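Local structure of ABC transporter substrate binding protein (Ribose) (Agrobacterium vitis, 4WUT) at residues E25-V30 and T56-G61; D70-V75 and D94-A99; G152-M157 and S181-V186; G168-F173 and F216-P221. The protein probably binds sugars for uptake by an ABC transporter, and holds beta-D-fucopyranose in the cleft between its two lobes. All coordinates share one frame; numbering follows the deposited sequence.

Interaction 1 (E25-V30 and T56-G61); sequences EIAVIV and TITFQG
E25 OE2 is gripped by two partners: the hydroxyl of T58 and R81, which forms a salt bridge with it. T58 OG1 donates to OE2 over 2.6 Å, meeting the anti side of the carboxylate 23° out of its plane. E25 reaches this point because its chain is fully extended, with CG anti to the backbone N (chi1 179°), and it passes almost perpendicular to the T58 side chain. T58 CG2 lies against the same carboxylate. The two backbones run parallel and exchange bonds in the stepped pattern of parallel strands. I26 N donates to T56 O at 2.7 Å, and I26 O takes T58 N at 3.1 Å. V28 then repeats the pattern, its N reaching T58 O at 2.8 Å and its O accepting Q60 N at 2.9 Å. V30 N closes the series on Q60 O. These are the first two strands of the Rossmann-like N-terminal lobe, joined by helix 36-49 in a beta-alpha-beta unit, and 56-60 is an outermost strand of the sheet. The face bearing I26, V28, I57 and F59 is apolar. V28 CG1 lies obliquely against the F59 ring, 3.5 Å from CD1, while V30 CG2 comes within 3.7 Å of CZ, so V28 in the strand and V30 just past its end both lean on the F59 ring. Helix 36-49 covers I57 and F59 on that side, and its W38 meets V30. On the other face, the bent Q60 chain folds its amide back over the neighbouring strand, and NE2 lies 3.9 Å from I29 CG1.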
loop_
_atom_site.group_PDB
_atom_site.type_symbol
_atom_site.label_atom_id
_atom_site.label_comp_id
_atom_site.label_asym_id
_atom_site.label_seq_id
_atom_site.Cartn_x
_atom_site.Cartn_y
_atom_site.Cartn_z
ATOM N N GLU A 25 -1.503 19.559 17.812
ATOM C CA GLU A 25 -1.019 18.860 16.625
ATOM C C GLU A 25 -1.395 17.386 16.576
ATOM O O GLU A 25 -1.160 16.638 17.525
ATOM C CB GLU A 25 0.509 18.958 16.530
ATOM C CG GLU A 25 1.086 18.239 15.326
ATOM C CD GLU A 25 2.597 18.339 15.217
ATOM O OE1 GLU A 25 3.228 19.053 16.032
ATOM O OE2 GLU A 25 3.151 17.677 14.310
ATOM N N ILE A 26 -1.960 16.969 15.451
ATOM C CA ILE A 26 -2.074 15.553 15.115
ATOM C C ILE A 26 -1.021 15.251 14.038
ATOM O O ILE A 26 -1.108 15.766 12.937
ATOM C CB ILE A 26 -3.477 15.225 14.603
ATOM C CG1 ILE A 26 -4.506 15.406 15.730
ATOM C CG2 ILE A 26 -3.530 13.807 14.075
ATOM C CD1 ILE A 26 -5.924 15.138 15.303
ATOM N N ALA A 27 -0.015 14.450 14.368
ATOM C CA ALA A 27 1.096 14.202 13.453
ATOM C C ALA A 27 0.783 13.007 12.566
ATOM O O ALA A 27 0.648 11.888 13.053
ATOM C CB ALA A 27 2.393 13.972 14.237
ATOM N N VAL A 28 0.645 13.261 11.267
ATOM C CA VAL A 28 0.495 12.193 10.298
ATOM C C VAL A 28 1.869 11.880 9.728
ATOM O O VAL A 28 2.541 12.769 9.180
ATOM C CB VAL A 28 -0.460 12.591 9.173
ATOM C CG1 VAL A 28 -0.649 11.428 8.214
ATOM C CG2 VAL A 28 -1.790 13.054 9.749
ATOM N N ILE A 29 2.278 10.630 9.891
ATOM C CA ILE A 29 3.603 10.181 9.497
ATOM C C ILE A 29 3.475 8.982 8.569
ATOM O O ILE A 29 2.955 7.916 8.955
ATOM C CB ILE A 29 4.473 9.836 10.739
ATOM C CG1 ILE A 29 4.669 11.077 11.604
ATOM C CG2 ILE A 29 5.829 9.238 10.301
ATOM C CD1 ILE A 29 5.302 10.800 12.964
ATOM N N VAL A 30 3.912 9.161 7.327
ATOM C CA VAL A 30 3.755 8.137 6.315
ATOM C C VAL A 30 5.100 7.659 5.792
ATOM O O VAL A 30 6.140 8.154 6.225
ATOM C CB VAL A 30 2.860 8.620 5.148
ATOM C CG1 VAL A 30 1.431 8.903 5.654
ATOM C CG2 VAL A 30 3.442 9.826 4.461
ATOM N N THR A 56 -5.020 20.505 14.456
ATOM C CA THR A 56 -4.477 20.634 13.117
ATOM C C THR A 56 -3.654 19.385 12.825
ATOM O O THR A 56 -3.328 18.634 13.747
ATOM C CB THR A 56 -3.585 21.880 13.017
ATOM O OG1 THR A 56 -2.538 21.805 13.988
ATOM C CG2 THR A 56 -4.401 23.143 13.262
ATOM N N ILE A 57 -3.330 19.135 11.556
ATOM C CA ILE A 57 -2.427 18.043 11.227
ATOM C C ILE A 57 -1.137 18.568 10.610
ATOM O O ILE A 57 -1.102 19.625 9.976
ATOM C CB ILE A 57 -3.034 16.967 10.252
ATOM C CG1 ILE A 57 -3.367 17.578 8.891
ATOM C CG2 ILE A 57 -4.272 16.306 10.842
ATOM C CD1 ILE A 57 -3.938 16.581 7.920
ATOM N N THR A 58 -0.079 17.821 10.858
ATOM C CA THR A 58 1.143 17.931 10.096
ATOM C C THR A 58 1.232 16.641 9.290
ATOM O O THR A 58 0.707 15.611 9.702
ATOM C CB THR A 58 2.347 18.078 11.023
ATOM O OG1 THR A 58 2.346 16.997 11.958
ATOM C CG2 THR A 58 2.274 19.402 11.784
ATOM N N PHE A 59 1.866 16.697 8.127
ATOM C CA PHE A 59 2.001 15.533 7.269
ATOM C C PHE A 59 3.462 15.431 6.889
ATOM O O PHE A 59 4.017 16.368 6.315
ATOM C CB PHE A 59 1.151 15.709 6.008
ATOM C CG PHE A 59 1.011 14.452 5.188
ATOM C CD1 PHE A 59 0.067 13.494 5.534
ATOM C CD2 PHE A 59 1.781 14.250 4.063
ATOM C CE1 PHE A 59 -0.074 12.332 4.770
ATOM C CE2 PHE A 59 1.645 13.086 3.302
ATOM C CZ PHE A 59 0.720 12.138 3.661
ATOM N N GLN A 60 4.092 14.317 7.230
ATOM C CA GLN A 60 5.536 14.167 7.070
ATOM C C GLN A 60 5.861 12.727 6.698
ATOM O O GLN A 60 5.115 11.802 7.032
ATOM C CB GLN A 60 6.242 14.531 8.388
ATOM C CG GLN A 60 5.527 15.607 9.240
ATOM C CD GLN A 60 5.132 15.125 10.649
ATOM O OE1 GLN A 60 5.978 15.061 11.553
ATOM N NE2 GLN A 60 3.837 14.809 10.845
ATOM N N GLY A 61 6.976 12.525 6.014
ATOM C CA GLY A 61 7.474 11.200 5.740
ATOM C C GLY A 61 8.890 11.316 5.243
ATOM O O GLY A 61 9.278 12.403 4.758
#

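Interaction 2 (D70-V75 and D94-A99); sequences DQVNMV and DALVPA
Two helices from consecutive beta-alpha-beta crossovers of the N-terminal lobe meet here: helix 68-80, which leads into strand 85-88, and the start of helix 97-105, which leads out of it. No hydrogen bond joins the two segments, and the contact is made by packing, mostly around L96. L96 sits in the type I turn D94 to V97 that leads into the second helix, and its two methyls divide between two valines one helical turn apart. CD2 meets V72 CG2 at 3.9 Å, the two side chains running antiparallel past one another, while CD1 meets V75 CG2 at the same distance. Between these branches comes the amide oxygen of Q71: OE1 lies 3.5 Å from L96 CG and 3.6 Å from both CD1 and CD2, resting on the isobutyl fork. Q71 comes in nearly square to the L96 side chain, carried there by a chain extended from CG onward. Its amide is held by backbone groups, OE1 accepting from S91 N and NE2 giving to A89 O and V30 O, so a buried polar group is satisfied beside an apolar neighbour. V75 and L88 continue the packing down to the sheet. V72 CG2 also touches the backbone, 3.5 Å from A95 O. One turn further along, A99 CB points at helix 68-80 and presses on V75 CG1 at 3.7 Å.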
loop_
_atom_site.group_PDB
_atom_site.type_symbol
_atom_site.label_atom_id
_atom_site.label_comp_id
_atom_site.label_asym_id
_atom_site.label_seq_id
_atom_site.Cartn_x
_atom_site.Cartn_y
_atom_site.Cartn_z
ATOM N N ASP A 70 14.905 6.790 9.495
ATOM C CA ASP A 70 14.405 8.150 9.395
ATOM C C ASP A 70 12.970 8.239 9.882
ATOM O O ASP A 70 12.587 9.228 10.503
ATOM C CB ASP A 70 14.507 8.662 7.957
ATOM C CG ASP A 70 15.912 9.079 7.575
ATOM O OD1 ASP A 70 16.781 9.231 8.469
ATOM O OD2 ASP A 70 16.146 9.288 6.365
ATOM N N GLN A 71 12.149 7.224 9.578
ATOM C CA GLN A 71 10.776 7.249 10.054
ATOM C C GLN A 71 10.704 7.069 11.571
ATOM O O GLN A 71 9.903 7.722 12.229
ATOM C CB GLN A 71 9.881 6.225 9.339
ATOM C CG GLN A 71 8.416 6.592 9.500
ATOM C CD GLN A 71 7.466 5.485 9.134
ATOM O OE1 GLN A 71 7.575 4.353 9.619
ATOM N NE2 GLN A 71 6.492 5.819 8.308
ATOM N N VAL A 72 11.529 6.177 12.114
ATOM C CA VAL A 72 11.606 6.011 13.557
ATOM C C VAL A 72 11.918 7.361 14.214
ATOM O O VAL A 72 11.288 7.776 15.172
ATOM C CB VAL A 72 12.689 4.994 13.933
ATOM C CG1 VAL A 72 13.003 5.035 15.428
ATOM C CG2 VAL A 72 12.279 3.557 13.507
ATOM N N ASN A 73 12.923 8.045 13.692
ATOM C CA ASN A 73 13.284 9.353 14.210
ATOM C C ASN A 73 12.092 10.340 14.220
ATOM O O ASN A 73 11.884 11.077 15.201
ATOM C CB ASN A 73 14.482 9.876 13.408
ATOM C CG ASN A 73 14.874 11.271 13.787
ATOM O OD1 ASN A 73 14.379 12.246 13.217
ATOM N ND2 ASN A 73 15.793 11.384 14.737
HETATM N N MSE A 74 11.300 10.340 13.151
HETATM C CA MSE A 74 10.117 11.194 13.076
HETATM C C MSE A 74 9.091 10.893 14.152
HETATM O O MSE A 74 8.529 11.803 14.746
HETATM C CB MSE A 74 9.449 11.091 11.717
HETATM C CG MSE A 74 10.227 11.773 10.662
HETATM SE SE MSE A 74 9.254 11.728 8.961
HETATM C CE MSE A 74 10.545 12.749 7.920
ATOM N N VAL A 75 8.819 9.612 14.379
ATOM C CA VAL A 75 7.857 9.254 15.401
ATOM C C VAL A 75 8.396 9.619 16.811
ATOM O O VAL A 75 7.685 10.212 17.643
ATOM C CB VAL A 75 7.521 7.756 15.320
ATOM C CG1 VAL A 75 6.603 7.367 16.456
ATOM C CG2 VAL A 75 6.913 7.395 13.970
ATOM N N ASP A 94 8.293 -4.107 12.741
ATOM C CA ASP A 94 9.068 -4.328 13.950
ATOM C C ASP A 94 9.880 -3.105 14.389
ATOM O O ASP A 94 9.900 -2.757 15.578
ATOM C CB ASP A 94 9.977 -5.537 13.740
ATOM C CG ASP A 94 9.193 -6.806 13.513
ATOM O OD1 ASP A 94 8.520 -7.247 14.462
ATOM O OD2 ASP A 94 9.243 -7.357 12.387
ATOM N N ALA A 95 10.561 -2.465 13.447
ATOM C CA ALA A 95 11.431 -1.355 13.793
ATOM C C ALA A 95 10.686 -0.199 14.418
ATOM O O ALA A 95 11.297 0.580 15.162
ATOM C CB ALA A 95 12.192 -0.877 12.575
ATOM N N LEU A 96 9.396 -0.052 14.107
ATOM C CA LEU A 96 8.620 1.073 14.630
ATOM C C LEU A 96 7.961 0.799 15.995
ATOM O O LEU A 96 7.432 1.713 16.630
ATOM C CB LEU A 96 7.531 1.484 13.633
ATOM C CG LEU A 96 7.968 2.452 12.512
ATOM C CD1 LEU A 96 8.243 3.836 13.116
ATOM C CD2 LEU A 96 9.156 1.955 11.710
ATOM N N VAL A 97 8.037 -0.442 16.471
ATOM C CA VAL A 97 7.383 -0.784 17.734
ATOM C C VAL A 97 7.901 0.003 18.947
ATOM O O VAL A 97 7.106 0.517 19.725
ATOM C CB VAL A 97 7.433 -2.278 17.993
ATOM C CG1 VAL A 97 6.830 -2.571 19.361
ATOM C CG2 VAL A 97 6.675 -3.006 16.899
ATOM N N PRO A 98 9.232 0.134 19.103
ATOM C CA PRO A 98 9.707 0.868 20.281
ATOM C C PRO A 98 9.234 2.319 20.340
ATOM O O PRO A 98 8.901 2.794 21.425
ATOM C CB PRO A 98 11.228 0.784 20.138
ATOM C CG PRO A 98 11.438 -0.490 19.411
ATOM C CD PRO A 98 10.341 -0.548 18.414
ATOM N N ALA A 99 9.167 2.996 19.195
ATOM C CA ALA A 99 8.711 4.381 19.184
ATOM C C ALA A 99 7.220 4.488 19.473
ATOM O O ALA A 99 6.775 5.411 20.159
ATOM C CB ALA A 99 9.056 5.033 17.846
#

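Interaction 3 (G152-M157 and S181-V186); sequences GKIAVM and SKLQIV. With CA (calcium ion), chain G.
K153 turns CG back beside its own backbone N (chi1 -67°), while Q184 swings CG anti to its N (chi1 173°), and with these torsions the lysine and glutamine chains run out together from the sheet. The far ends touch lightly: K153 CE comes 3.9 Å from Q184 NE2, and the lysine bends at chi3 so that NZ bonds N209 and forms a salt bridge with D211. The backbones pair as parallel strands. Q184 N donates to G152 O at 2.8 Å, I154 N to Q184 O at 2.9 Å and V186 N to I154 O at 2.8 Å, before V156 N ends the run on V186 O. On the opposite face, with I154 and I185, V156 CG2 meets I185 CG2 at 3.7 Å. Ahead of the strand, S181 makes an ST turn, OG accepting from L183 N, and its O binds a calcium ion at 2.5 Å together with three waters and K178 O. Another water bridges G152 and K182, accepting from G152 N and donating to K182 O. The pair forms the edge of the C-terminal lobe's sheet, 184-190 being outermost; helix 164-180 makes the crossover between the strands and covers I154, V156 and I185, while helix 195-208 packs on A155 across the sheet.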
loop_
_atom_site.group_PDB
_atom_site.type_symbol
_atom_site.label_atom_id
_atom_site.label_comp_id
_atom_site.label_asym_id
_atom_site.label_seq_id
_atom_site.Cartn_x
_atom_site.Cartn_y
_atom_site.Cartn_z
ATOM N N GLY A 152 2.734 -22.581 -16.450
ATOM C CA GLY A 152 3.640 -21.584 -16.987
ATOM C C GLY A 152 4.308 -20.811 -15.879
ATOM O O GLY A 152 4.207 -21.144 -14.693
ATOM N N LYS A 153 4.960 -19.727 -16.274
ATOM C CA LYS A 153 5.778 -18.941 -15.365
ATOM C C LYS A 153 5.197 -17.539 -15.189
ATOM O O LYS A 153 4.792 -16.901 -16.169
ATOM C CB LYS A 153 7.179 -18.807 -15.942
ATOM C CG LYS A 153 7.978 -20.090 -16.015
ATOM C CD LYS A 153 9.175 -19.924 -16.935
ATOM C CE LYS A 153 10.398 -19.483 -16.197
ATOM N NZ LYS A 153 11.510 -19.091 -17.133
ATOM N N ILE A 154 5.170 -17.061 -13.955
ATOM C CA ILE A 154 4.820 -15.678 -13.686
ATOM C C ILE A 154 5.869 -15.061 -12.760
ATOM O O ILE A 154 6.538 -15.781 -12.025
ATOM C CB ILE A 154 3.429 -15.520 -13.064
ATOM C CG1 ILE A 154 3.377 -16.188 -11.693
ATOM C CG2 ILE A 154 2.332 -16.039 -14.025
ATOM C CD1 ILE A 154 2.086 -15.881 -10.932
ATOM N N ALA A 155 6.008 -13.744 -12.809
ATOM C CA ALA A 155 6.970 -13.032 -11.970
ATOM C C ALA A 155 6.277 -12.203 -10.918
ATOM O O ALA A 155 5.214 -11.630 -11.161
ATOM C CB ALA A 155 7.832 -12.125 -12.830
ATOM N N VAL A 156 6.901 -12.109 -9.739
ATOM C CA VAL A 156 6.391 -11.289 -8.653
ATOM C C VAL A 156 7.364 -10.140 -8.399
ATOM O O VAL A 156 8.516 -10.363 -7.962
ATOM C CB VAL A 156 6.212 -12.109 -7.364
ATOM C CG1 VAL A 156 5.870 -11.193 -6.212
ATOM C CG2 VAL A 156 5.122 -13.144 -7.582
HETATM N N MSE A 157 6.890 -8.933 -8.677
HETATM C CA MSE A 157 7.624 -7.686 -8.449
HETATM C C MSE A 157 7.059 -7.053 -7.188
HETATM O O MSE A 157 5.937 -6.511 -7.166
HETATM C CB MSE A 157 7.457 -6.724 -9.641
HETATM C CG MSE A 157 7.561 -7.408 -11.005
HETATM SE SE MSE A 157 9.149 -8.536 -11.280
HETATM C CE MSE A 157 10.508 -7.203 -11.338
ATOM N N SER A 181 -2.882 -23.584 -8.691
ATOM C CA SER A 181 -2.256 -23.739 -9.991
ATOM C C SER A 181 -0.931 -24.470 -9.840
ATOM O O SER A 181 -0.512 -24.810 -8.715
ATOM C CB SER A 181 -2.017 -22.381 -10.652
ATOM O OG SER A 181 -0.886 -21.742 -10.083
ATOM N N LYS A 182 -0.294 -24.741 -10.972
ATOM C CA LYS A 182 1.092 -25.182 -10.946
ATOM C C LYS A 182 1.993 -24.130 -11.623
ATOM O O LYS A 182 3.047 -24.455 -12.156
ATOM C CB LYS A 182 1.275 -26.580 -11.549
ATOM C CG LYS A 182 0.475 -26.888 -12.802
ATOM C CD LYS A 182 0.919 -28.219 -13.406
ATOM C CE LYS A 182 0.620 -29.398 -12.502
ATOM N NZ LYS A 182 -0.842 -29.688 -12.397
ATOM N N LEU A 183 1.565 -22.871 -11.589
ATOM C CA LEU A 183 2.409 -21.778 -12.075
ATOM C C LEU A 183 3.697 -21.706 -11.279
ATOM O O LEU A 183 3.712 -21.895 -10.056
ATOM C CB LEU A 183 1.683 -20.439 -12.007
ATOM C CG LEU A 183 0.439 -20.301 -12.885
ATOM C CD1 LEU A 183 -0.432 -19.086 -12.532
ATOM C CD2 LEU A 183 0.816 -20.266 -14.364
ATOM N N GLN A 184 4.778 -21.438 -12.003
ATOM C CA GLN A 184 6.100 -21.258 -11.416
ATOM C C GLN A 184 6.334 -19.797 -11.156
ATOM O O GLN A 184 6.186 -18.996 -12.071
ATOM C CB GLN A 184 7.166 -21.763 -12.384
ATOM C CG GLN A 184 8.577 -21.462 -11.951
ATOM C CD GLN A 184 9.617 -22.023 -12.907
ATOM O OE1 GLN A 184 9.343 -22.960 -13.669
ATOM N NE2 GLN A 184 10.820 -21.445 -12.875
ATOM N N ILE A 185 6.710 -19.446 -9.930
ATOM C CA ILE A 185 6.949 -18.059 -9.582
ATOM C C ILE A 185 8.434 -17.723 -9.735
ATOM O O ILE A 185 9.296 -18.422 -9.206
ATOM C CB ILE A 185 6.466 -17.748 -8.165
ATOM C CG1 ILE A 185 4.931 -17.804 -8.116
ATOM C CG2 ILE A 185 6.968 -16.382 -7.698
ATOM C CD1 ILE A 185 4.364 -17.805 -6.728
ATOM N N VAL A 186 8.712 -16.692 -10.531
ATOM C CA VAL A 186 10.031 -16.084 -10.680
ATOM C C VAL A 186 10.074 -14.861 -9.754
ATOM O O VAL A 186 9.134 -14.066 -9.704
ATOM C CB VAL A 186 10.224 -15.610 -12.138
ATOM C CG1 VAL A 186 11.604 -15.010 -12.326
ATOM C CG2 VAL A 186 9.985 -16.774 -13.109
HETATM CA CA CA G . 0.018 -26.227 -6.708
HETATM O O HOH W 1 3.827 -24.613 -14.698
HETATM O O HOH W 2 -0.532 -27.258 -4.583
HETATM O O HOH W 3 1.692 -27.588 -5.830
HETATM O O HOH W 4 2.093 -25.193 -7.223
#

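Interaction 4 (G168-F173 and F216-P221); sequences GRVGGF and FGANEP. With FCB (beta-D-fucopyranose), chain E.
Part of the fucose pocket is built here from a helix and a loop at the end of strand 214-217, with R169 as one of the residues that grip the sugar. R169 NH1 donates two ways: to A218 O at 2.8 Å, with the acceptor lying in the guanidinium plane, and to O1 of the bound beta-D-fucopyranose at 2.9 Å. NH2 adds a bond to the sugar's O2, and it also bonds N133 OD1. The A218 carbonyl, with N133 on NH2, helps hold the guanidinium in position. N219 is the N-cap of helix 220-232: OD1 turns to the helix start and T222, leaving ND2 to reach sugar O4 at 3.1 Å, with S193 as a second partner. P221 CD brushes the sugar's C6. Deeper in, F173 and F216 form an offset stack, ring centroids 4.0 Å apart and planes 10° from parallel. F216 CD2 sits over the centre of the F173 ring, and F173 CZ touches F216 CB at 3.6 Å. Both CG atoms are anti to the backbone N (F173 chi1 -178°), which sends the rings toward each other in an offset overlap. V170 CG2 presses on A218 CB nearby. Helix 164-180 lies along strand 153-158 here, with V170 and F173 on V156, while helix 133-148 packs A140 against both rings and strand 214-217 pairs with 153-158.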
loop_
_atom_site.group_PDB
_atom_site.type_symbol
_atom_site.label_atom_id
_atom_site.label_comp_id
_atom_site.label_asym_id
_atom_site.label_seq_id
_atom_site.Cartn_x
_atom_site.Cartn_y
_atom_site.Cartn_z
ATOM N N GLY A 168 1.276 -9.608 3.868
ATOM C CA GLY A 168 -0.008 -10.200 3.579
ATOM C C GLY A 168 -0.316 -10.180 2.099
ATOM O O GLY A 168 -0.847 -11.136 1.563
ATOM N N ARG A 169 0.014 -9.084 1.431
ATOM C CA ARG A 169 -0.366 -8.907 0.041
ATOM C C ARG A 169 0.372 -9.914 -0.846
ATOM O O ARG A 169 -0.210 -10.665 -1.642
ATOM C CB ARG A 169 -0.015 -7.484 -0.384
ATOM C CG ARG A 169 -0.564 -7.119 -1.725
ATOM C CD ARG A 169 -0.268 -5.680 -2.051
ATOM N NE ARG A 169 -0.860 -4.786 -1.075
ATOM C CZ ARG A 169 -0.663 -3.476 -1.012
ATOM N NH1 ARG A 169 0.117 -2.850 -1.903
ATOM N NH2 ARG A 169 -1.259 -2.777 -0.074
ATOM N N VAL A 170 1.685 -9.944 -0.694
ATOM C CA VAL A 170 2.486 -10.812 -1.522
ATOM C C VAL A 170 2.361 -12.264 -1.039
ATOM O O VAL A 170 2.335 -13.188 -1.829
ATOM C CB VAL A 170 3.948 -10.317 -1.595
ATOM C CG1 VAL A 170 4.842 -11.334 -2.304
ATOM C CG2 VAL A 170 3.971 -8.971 -2.300
ATOM N N GLY A 171 2.270 -12.486 0.261
ATOM C CA GLY A 171 2.005 -13.831 0.735
ATOM C C GLY A 171 0.644 -14.366 0.307
ATOM O O GLY A 171 0.518 -15.544 -0.041
ATOM N N GLY A 172 -0.393 -13.529 0.375
ATOM C CA GLY A 172 -1.713 -13.937 -0.067
ATOM C C GLY A 172 -1.678 -14.339 -1.536
ATOM O O GLY A 172 -2.234 -15.370 -1.935
ATOM N N PHE A 173 -1.032 -13.511 -2.347
ATOM C CA PHE A 173 -0.880 -13.782 -3.772
ATOM C C PHE A 173 -0.152 -15.103 -3.984
ATOM O O PHE A 173 -0.633 -15.995 -4.683
ATOM C CB PHE A 173 -0.102 -12.637 -4.445
ATOM C CG PHE A 173 0.063 -12.797 -5.953
ATOM C CD1 PHE A 173 -0.890 -12.302 -6.836
ATOM C CD2 PHE A 173 1.178 -13.437 -6.482
ATOM C CE1 PHE A 173 -0.733 -12.437 -8.196
ATOM C CE2 PHE A 173 1.307 -13.598 -7.849
ATOM C CZ PHE A 173 0.363 -13.084 -8.702
ATOM N N PHE A 216 3.128 -9.659 -11.757
ATOM C CA PHE A 216 2.419 -8.968 -10.686
ATOM C C PHE A 216 3.299 -7.886 -10.074
ATOM O O PHE A 216 4.431 -8.151 -9.712
ATOM C CB PHE A 216 2.022 -10.015 -9.632
ATOM C CG PHE A 216 1.396 -9.463 -8.384
ATOM C CD1 PHE A 216 0.318 -8.599 -8.449
ATOM C CD2 PHE A 216 1.852 -9.854 -7.126
ATOM C CE1 PHE A 216 -0.292 -8.121 -7.306
ATOM C CE2 PHE A 216 1.254 -9.360 -5.995
ATOM C CZ PHE A 216 0.204 -8.489 -6.082
ATOM N N GLY A 217 2.781 -6.665 -10.023
ATOM C CA GLY A 217 3.453 -5.525 -9.421
ATOM C C GLY A 217 2.705 -5.090 -8.176
ATOM O O GLY A 217 1.575 -4.611 -8.279
ATOM N N ALA A 218 3.311 -5.227 -6.998
ATOM C CA ALA A 218 2.513 -5.269 -5.783
ATOM C C ALA A 218 2.212 -3.951 -5.092
ATOM O O ALA A 218 1.548 -3.931 -4.058
ATOM C CB ALA A 218 3.141 -6.258 -4.797
ATOM N N ASN A 219 2.725 -2.843 -5.613
ATOM C CA ASN A 219 2.313 -1.529 -5.150
ATOM C C ASN A 219 2.472 -0.480 -6.251
ATOM O O ASN A 219 2.939 -0.779 -7.357
ATOM C CB ASN A 219 3.028 -1.110 -3.852
ATOM C CG ASN A 219 4.437 -0.575 -4.068
ATOM O OD1 ASN A 219 5.079 -0.782 -5.099
ATOM N ND2 ASN A 219 4.941 0.111 -3.054
ATOM N N GLU A 220 2.082 0.735 -5.922
ATOM C CA GLU A 220 1.979 1.802 -6.913
ATOM C C GLU A 220 3.274 2.026 -7.727
ATOM O O GLU A 220 3.273 1.878 -8.960
ATOM C CB GLU A 220 1.467 3.098 -6.268
ATOM C CG GLU A 220 1.334 4.257 -7.254
ATOM C CD GLU A 220 1.001 5.568 -6.547
ATOM O OE1 GLU A 220 1.870 6.096 -5.815
ATOM O OE2 GLU A 220 -0.131 6.065 -6.687
ATOM N N PRO A 221 4.391 2.368 -7.060
ATOM C CA PRO A 221 5.573 2.636 -7.878
ATOM C C PRO A 221 6.091 1.391 -8.600
ATOM O O PRO A 221 6.654 1.483 -9.693
ATOM C CB PRO A 221 6.600 3.136 -6.864
ATOM C CG PRO A 221 6.121 2.566 -5.542
ATOM C CD PRO A 221 4.643 2.662 -5.644
HETATM C C1 FCB E . 0.579 1.026 -1.412
HETATM C C2 FCB E . 0.988 0.327 -0.122
HETATM C C3 FCB E . 1.692 1.209 0.757
HETATM C C4 FCB E . 2.881 1.883 0.021
HETATM C C5 FCB E . 2.271 2.503 -1.266
HETATM C C6 FCB E . 3.338 3.231 -2.135
HETATM O O1 FCB E . 0.216 0.042 -2.260
HETATM O O2 FCB E . -0.248 -0.095 0.519
HETATM O O3 FCB E . 2.161 0.400 1.866
HETATM O O4 FCB E . 3.936 0.931 -0.262
HETATM O O5 FCB E . 1.742 1.529 -2.054
#

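Along the chain interaction 1 closes before interaction 2 opens, and both lie in the N-terminal lobe, centres 14 Å apart, where they touch as strand 25-29 meets helix 68-80. Interactions 3 and 4 belong to the C-terminal lobe; their segments alternate along the chain, their centres are 13 Å apart, and they meet where strands 153-158 and 214-217 pair. Interactions 1 and 3 sit at opposite margins of the strand order, centres 40 Å apart. Interaction 4 lies nearest the middle of the protein, about 8 Å from the chain's centre, beside the sugar. Three contacts thus build the two lobes that close on it, and the fourth reaches the sugar itself.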